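Local atomic coordinates of pyrethroid hydrolase (Sphingobium faniae, PDB entry 5Y5R), a protein that hydrolyses the ester bond of pyrethroid insecticides such as permethrin and cypermethrin, and belongs to the alpha/beta hydrolase superfamily. Residues 134-146 with 170-182. Residues are numbered along the deposited sequence; the frame is centred on the assembly and turned at random.
With 8NL ((2-methyl-3-phenyl-phenyl)methyl (1~{S})-3-[(~{E})-2-chloranyl-3,3,3-tris(fluoranyl)prop-1-enyl]-2,2-dimethyl-cyclopropane-1-carboxylate), chain G.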
loop_
_atom_site.group_PDB
_atom_site.type_symbol
_atom_site.label_atom_id
_atom_site.label_comp_id
_atom_site.label_asym_id
_atom_site.label_seq_id
_atom_site.Cartn_x
_atom_site.Cartn_y
_atom_site.Cartn_z
ATOM N N PRO A 134 16.561 -8.840 7.806
ATOM C CA PRO A 134 15.884 -10.136 7.947
ATOM C C PRO A 134 15.985 -10.696 9.366
ATOM O O PRO A 134 16.951 -10.429 10.085
ATOM C CB PRO A 134 16.640 -11.038 6.965
ATOM C CG PRO A 134 17.402 -10.055 6.028
ATOM C CD PRO A 134 17.741 -8.916 6.922
ATOM N N VAL A 135 14.957 -11.474 9.762
ATOM C CA VAL A 135 14.925 -12.273 10.995
ATOM C C VAL A 135 14.270 -13.618 10.663
ATOM O O VAL A 135 13.645 -13.776 9.612
ATOM C CB VAL A 135 14.192 -11.589 12.185
ATOM C CG1 VAL A 135 14.856 -10.254 12.553
ATOM C CG2 VAL A 135 12.719 -11.420 11.898
ATOM N N ASP A 136 14.481 -14.629 11.522
ATOM C CA ASP A 136 13.860 -15.957 11.308
ATOM C C ASP A 136 14.055 -16.456 9.876
ATOM O O ASP A 136 13.094 -16.816 9.184
ATOM C CB ASP A 136 12.365 -15.987 11.638
ATOM C CG ASP A 136 12.069 -15.805 13.092
ATOM O OD1 ASP A 136 12.970 -16.056 13.925
ATOM O OD2 ASP A 136 10.897 -15.490 13.400
ATOM N N GLU A 137 15.314 -16.439 9.429
ATOM C CA GLU A 137 15.726 -17.016 8.155
ATOM C C GLU A 137 14.918 -16.450 6.986
ATOM O O GLU A 137 14.424 -17.177 6.119
ATOM C CB GLU A 137 15.635 -18.539 8.220
ATOM C CG GLU A 137 16.734 -19.249 9.088
ATOM C CD GLU A 137 16.819 -18.839 10.591
ATOM O OE1 GLU A 137 16.082 -17.958 11.066
ATOM O OE2 GLU A 137 17.643 -19.433 11.323
ATOM N N GLY A 138 14.815 -15.122 6.949
ATOM C CA GLY A 138 14.130 -14.492 5.846
ATOM C C GLY A 138 12.641 -14.730 5.804
ATOM O O GLY A 138 12.017 -14.498 4.757
ATOM N N ARG A 139 12.045 -15.220 6.893
ATOM C CA ARG A 139 10.595 -15.187 6.999
ATOM C C ARG A 139 10.099 -13.905 7.654
ATOM O O ARG A 139 8.908 -13.603 7.550
ATOM C CB ARG A 139 10.069 -16.410 7.766
ATOM C CG ARG A 139 10.047 -17.712 6.953
ATOM C CD ARG A 139 8.690 -18.408 6.981
ATOM N NE ARG A 139 7.890 -18.201 5.827
ATOM C CZ ARG A 139 6.598 -18.367 5.747
ATOM N NH1 ARG A 139 5.908 -18.731 6.753
ATOM N NH2 ARG A 139 5.972 -18.155 4.650
ATOM N N GLY A 140 10.986 -13.132 8.290
ATOM C CA GLY A 140 10.593 -11.864 8.863
ATOM C C GLY A 140 11.584 -10.751 8.573
ATOM O O GLY A 140 12.771 -10.975 8.330
ATOM N N LEU A 141 11.061 -9.529 8.625
ATOM C CA LEU A 141 11.843 -8.319 8.454
ATOM C C LEU A 141 11.546 -7.419 9.634
ATOM O O LEU A 141 10.398 -7.323 10.074
ATOM C CB LEU A 141 11.510 -7.575 7.160
ATOM C CG LEU A 141 11.714 -8.231 5.799
ATOM C CD1 LEU A 141 11.210 -7.272 4.739
ATOM C CD2 LEU A 141 13.137 -8.558 5.549
ATOM N N GLN A 142 12.577 -6.752 10.123
ATOM C CA GLN A 142 12.489 -5.922 11.312
ATOM C C GLN A 142 13.380 -4.712 11.138
ATOM O O GLN A 142 14.507 -4.849 10.657
ATOM C CB GLN A 142 12.942 -6.714 12.535
ATOM C CG GLN A 142 13.165 -5.841 13.758
ATOM C CD GLN A 142 13.323 -6.627 15.046
ATOM O OE1 GLN A 142 13.079 -7.834 15.096
ATOM N NE2 GLN A 142 13.753 -5.943 16.086
ATOM N N ALA A 143 12.915 -3.549 11.594
ATOM C CA ALA A 143 13.707 -2.327 11.459
ATOM C C ALA A 143 14.979 -2.377 12.302
ATOM O O ALA A 143 15.078 -3.083 13.316
ATOM C CB ALA A 143 12.883 -1.095 11.836
ATOM N N ASP A 144 15.986 -1.661 11.843
ATOM C CA ASP A 144 17.238 -1.559 12.576
ATOM C C ASP A 144 17.127 -0.514 13.692
ATOM O O ASP A 144 17.393 0.670 13.483
ATOM C CB ASP A 144 18.353 -1.230 11.600
ATOM C CG ASP A 144 19.674 -1.070 12.261
ATOM O OD1 ASP A 144 19.780 -1.331 13.485
ATOM O OD2 ASP A 144 20.624 -0.690 11.532
ATOM N N PHE A 145 16.835 -0.952 14.926
ATOM C CA PHE A 145 16.635 0.058 15.964
ATOM C C PHE A 145 17.925 0.653 16.491
ATOM O O PHE A 145 17.868 1.600 17.278
ATOM C CB PHE A 145 15.788 -0.510 17.103
ATOM C CG PHE A 145 14.392 -0.790 16.672
ATOM C CD1 PHE A 145 13.571 0.250 16.253
ATOM C CD2 PHE A 145 13.941 -2.079 16.544
ATOM C CE1 PHE A 145 12.263 -0.008 15.806
ATOM C CE2 PHE A 145 12.653 -2.344 16.082
ATOM C CZ PHE A 145 11.815 -1.304 15.710
ATOM N N SER A 146 19.082 0.244 15.969
ATOM C CA SER A 146 20.282 0.975 16.329
ATOM C C SER A 146 20.346 2.355 15.678
ATOM O O SER A 146 21.136 3.183 16.128
ATOM C CB SER A 146 21.518 0.147 15.944
ATOM O OG SER A 146 21.698 0.077 14.523
ATOM N N PHE A 170 2.272 0.955 14.139
ATOM C CA PHE A 170 3.369 0.073 13.738
ATOM C C PHE A 170 3.282 -1.307 14.378
ATOM O O PHE A 170 2.692 -1.482 15.445
ATOM C CB PHE A 170 4.707 0.704 14.109
ATOM C CG PHE A 170 4.855 2.119 13.630
ATOM C CD1 PHE A 170 4.650 2.425 12.281
ATOM C CD2 PHE A 170 5.209 3.130 14.498
ATOM C CE1 PHE A 170 4.778 3.716 11.818
ATOM C CE2 PHE A 170 5.358 4.438 14.042
ATOM C CZ PHE A 170 5.145 4.728 12.689
ATOM N N ILE A 171 3.915 -2.285 13.720
ATOM C CA ILE A 171 4.204 -3.589 14.316
ATOM C C ILE A 171 5.722 -3.783 14.343
ATOM O O ILE A 171 6.489 -2.982 13.807
ATOM C CB ILE A 171 3.503 -4.763 13.586
ATOM C CG1 ILE A 171 3.811 -4.736 12.099
ATOM C CG2 ILE A 171 2.003 -4.781 13.797
ATOM C CD1 ILE A 171 3.427 -6.016 11.394
ATOM N N GLN A 172 6.150 -4.860 15.003
ATOM C CA GLN A 172 7.572 -5.124 15.207
ATOM C C GLN A 172 8.190 -5.978 14.112
ATOM O O GLN A 172 9.383 -5.809 13.827
ATOM C CB GLN A 172 7.799 -5.834 16.555
ATOM C CG GLN A 172 7.622 -4.928 17.764
ATOM C CD GLN A 172 8.488 -3.671 17.705
ATOM O OE1 GLN A 172 9.698 -3.729 17.975
ATOM N NE2 GLN A 172 7.890 -2.545 17.337
ATOM N N THR A 173 7.445 -6.954 13.576
ATOM C CA THR A 173 7.962 -7.911 12.601
ATOM C C THR A 173 6.978 -8.164 11.458
ATOM O O THR A 173 5.819 -8.528 11.686
ATOM C CB THR A 173 8.336 -9.253 13.269
ATOM O OG1 THR A 173 9.271 -9.025 14.330
ATOM C CG2 THR A 173 9.017 -10.153 12.266
ATOM N N GLN A 174 7.482 -8.051 10.230
ATOM C CA GLN A 174 6.708 -8.136 9.000
ATOM C C GLN A 174 6.952 -9.460 8.286
ATOM O O GLN A 174 8.104 -9.888 8.164
ATOM C CB GLN A 174 7.117 -7.002 8.063
ATOM C CG GLN A 174 6.653 -7.269 6.659
ATOM C CD GLN A 174 5.189 -6.920 6.493
ATOM O OE1 GLN A 174 4.698 -5.946 7.080
ATOM N NE2 GLN A 174 4.467 -7.761 5.780
ATOM N N SER A 175 5.898 -10.061 7.725
ATOM C CA SER A 175 6.036 -11.304 6.964
ATOM C C SER A 175 6.612 -11.050 5.569
ATOM O O SER A 175 6.315 -10.046 4.927
ATOM C CB SER A 175 4.691 -12.006 6.818
ATOM O OG SER A 175 4.789 -13.078 5.887
ATOM N N THR A 176 7.468 -11.954 5.107
ATOM C CA THR A 176 8.043 -11.779 3.773
ATOM C C THR A 176 7.124 -12.302 2.674
ATOM O O THR A 176 7.460 -12.177 1.486
ATOM C CB THR A 176 9.419 -12.443 3.716
ATOM O OG1 THR A 176 9.264 -13.840 3.975
ATOM C CG2 THR A 176 10.390 -11.807 4.717
ATOM N N VAL A 177 5.941 -12.791 3.067
ATOM C CA VAL A 177 5.007 -13.396 2.113
ATOM C C VAL A 177 4.629 -12.478 0.956
ATOM O O VAL A 177 4.588 -12.958 -0.186
ATOM C CB VAL A 177 3.763 -13.920 2.861
ATOM C CG1 VAL A 177 2.582 -14.137 1.895
ATOM C CG2 VAL A 177 4.080 -15.217 3.586
ATOM N N PRO A 178 4.217 -11.223 1.177
ATOM C CA PRO A 178 3.898 -10.358 0.034
ATOM C C PRO A 178 5.083 -10.027 -0.858
ATOM O O PRO A 178 4.877 -9.741 -2.037
ATOM C CB PRO A 178 3.291 -9.110 0.695
ATOM C CG PRO A 178 3.799 -9.105 2.066
ATOM C CD PRO A 178 3.874 -10.559 2.451
ATOM N N PHE A 179 6.308 -10.015 -0.335
ATOM C CA PHE A 179 7.441 -9.659 -1.174
ATOM C C PHE A 179 7.676 -10.681 -2.266
ATOM O O PHE A 179 8.233 -10.339 -3.320
ATOM C CB PHE A 179 8.707 -9.490 -0.342
ATOM C CG PHE A 179 8.764 -8.201 0.385
ATOM C CD1 PHE A 179 9.254 -7.064 -0.240
ATOM C CD2 PHE A 179 8.298 -8.106 1.683
ATOM C CE1 PHE A 179 9.305 -5.860 0.442
ATOM C CE2 PHE A 179 8.334 -6.912 2.357
ATOM C CZ PHE A 179 8.836 -5.793 1.752
ATOM N N GLY A 180 7.274 -11.928 -2.035
ATOM C CA GLY A 180 7.657 -12.991 -2.927
ATOM C C GLY A 180 6.538 -13.525 -3.786
ATOM O O GLY A 180 6.775 -14.436 -4.579
ATOM N N THR A 181 5.324 -12.911 -3.703
ATOM C CA THR A 181 4.182 -13.449 -4.426
ATOM C C THR A 181 3.968 -12.715 -5.745
ATOM O O THR A 181 4.056 -11.479 -5.788
ATOM C CB THR A 181 2.926 -13.381 -3.560
ATOM O OG1 THR A 181 2.945 -14.503 -2.652
ATOM C CG2 THR A 181 1.654 -13.404 -4.420
ATOM N N PRO A 182 3.849 -13.436 -6.853
ATOM C CA PRO A 182 3.660 -12.766 -8.138
ATOM C C PRO A 182 2.253 -12.198 -8.221
ATOM O O PRO A 182 1.314 -12.732 -7.615
ATOM C CB PRO A 182 3.846 -13.896 -9.164
ATOM C CG PRO A 182 4.328 -15.088 -8.413
ATOM C CD PRO A 182 3.825 -14.898 -7.001
HETATM C C 8NL G . 8.358 0.340 7.225
HETATM C C8 8NL G . 8.291 1.876 10.980
HETATM C C9 8NL G . 9.024 1.528 12.111
HETATM C C10 8NL G . 10.402 1.379 12.032
HETATM C C11 8NL G . 10.992 1.595 10.789
HETATM C C12 8NL G . 10.239 1.946 9.669
HETATM C C13 8NL G . 6.435 1.384 5.110
HETATM O O 8NL G . 7.486 1.010 4.187
HETATM CL CL 8NL G . 12.469 -2.685 0.639
HETATM C C21 8NL G . 10.963 -2.192 1.416
HETATM C C22 8NL G . 10.791 -2.525 2.880
HETATM F F2 8NL G . 10.932 -1.409 3.573
HETATM F F1 8NL G . 9.629 -3.085 3.154
HETATM F F 8NL G . 11.741 -3.379 3.201
HETATM C C20 8NL G . 10.052 -1.506 0.724
HETATM C C16 8NL G . 8.735 -1.094 1.344
HETATM C C17 8NL G . 8.128 -0.064 0.397
HETATM C C18 8NL G . 7.159 -1.105 -0.143
HETATM C C19 8NL G . 9.122 0.481 -0.640
HETATM C C15 8NL G . 8.427 0.301 1.880
HETATM C C14 8NL G . 7.318 0.220 2.932
HETATM O O1 8NL G . 6.354 -0.529 2.762
HETATM C C2 8NL G . 6.819 2.124 6.402
HETATM C C3 8NL G . 6.199 3.351 6.601
HETATM C C4 8NL G . 6.449 4.133 7.728
HETATM C C5 8NL G . 7.311 3.671 8.719
HETATM C C6 8NL G . 7.962 2.452 8.576
HETATM C C1 8NL G . 7.703 1.669 7.414
HETATM C C7 8NL G . 8.866 2.076 9.738
HETATM O O HOH W 1 10.460 -3.171 13.125
#
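T176 meets the end of the beta hairpin formed by strands 132-135 and 140-143. Its OG1 donates to G138 O at 2.9 Å, 16° from the carbonyl plane. CG2 lies anti to its own carbonyl carbon (OG1 at chi1 61°), and this methyl meets L141 CG at 4.0 Å, the two side chains crossing at about a right angle. T176 N adds a longer bond to R139 O, from above that carbonyl plane. A valine in place of T176 would probably leave G138 O without its hydroxyl donor and hold the turn less firmly. L141 and Q174 form the antiparallel hydrogen-bonded pair that adds strand 174-175 to the hairpin. Both of its bonds are 3.0 Å, L141 N to Q174 O and Q174 N to L141 O. The Q174 amide turns away, to L13 N and the Y57 hydroxyl. L141 and F179 approach from opposite directions, and L141 CD1 lies 3.8 Å from F179 CE2. The F179 ring then puts its edge to the bound pyrethroid ester 8NL, CZ 3.2 Å from F1. A143 CB touches the ligand's phenyl ring, and F170 covers C8 with one face. Backbone bonds thus hold the small sheet together, while A143 of the sheet and F170 and F179 on either side of strand 174-175 line the pyrethroid pocket.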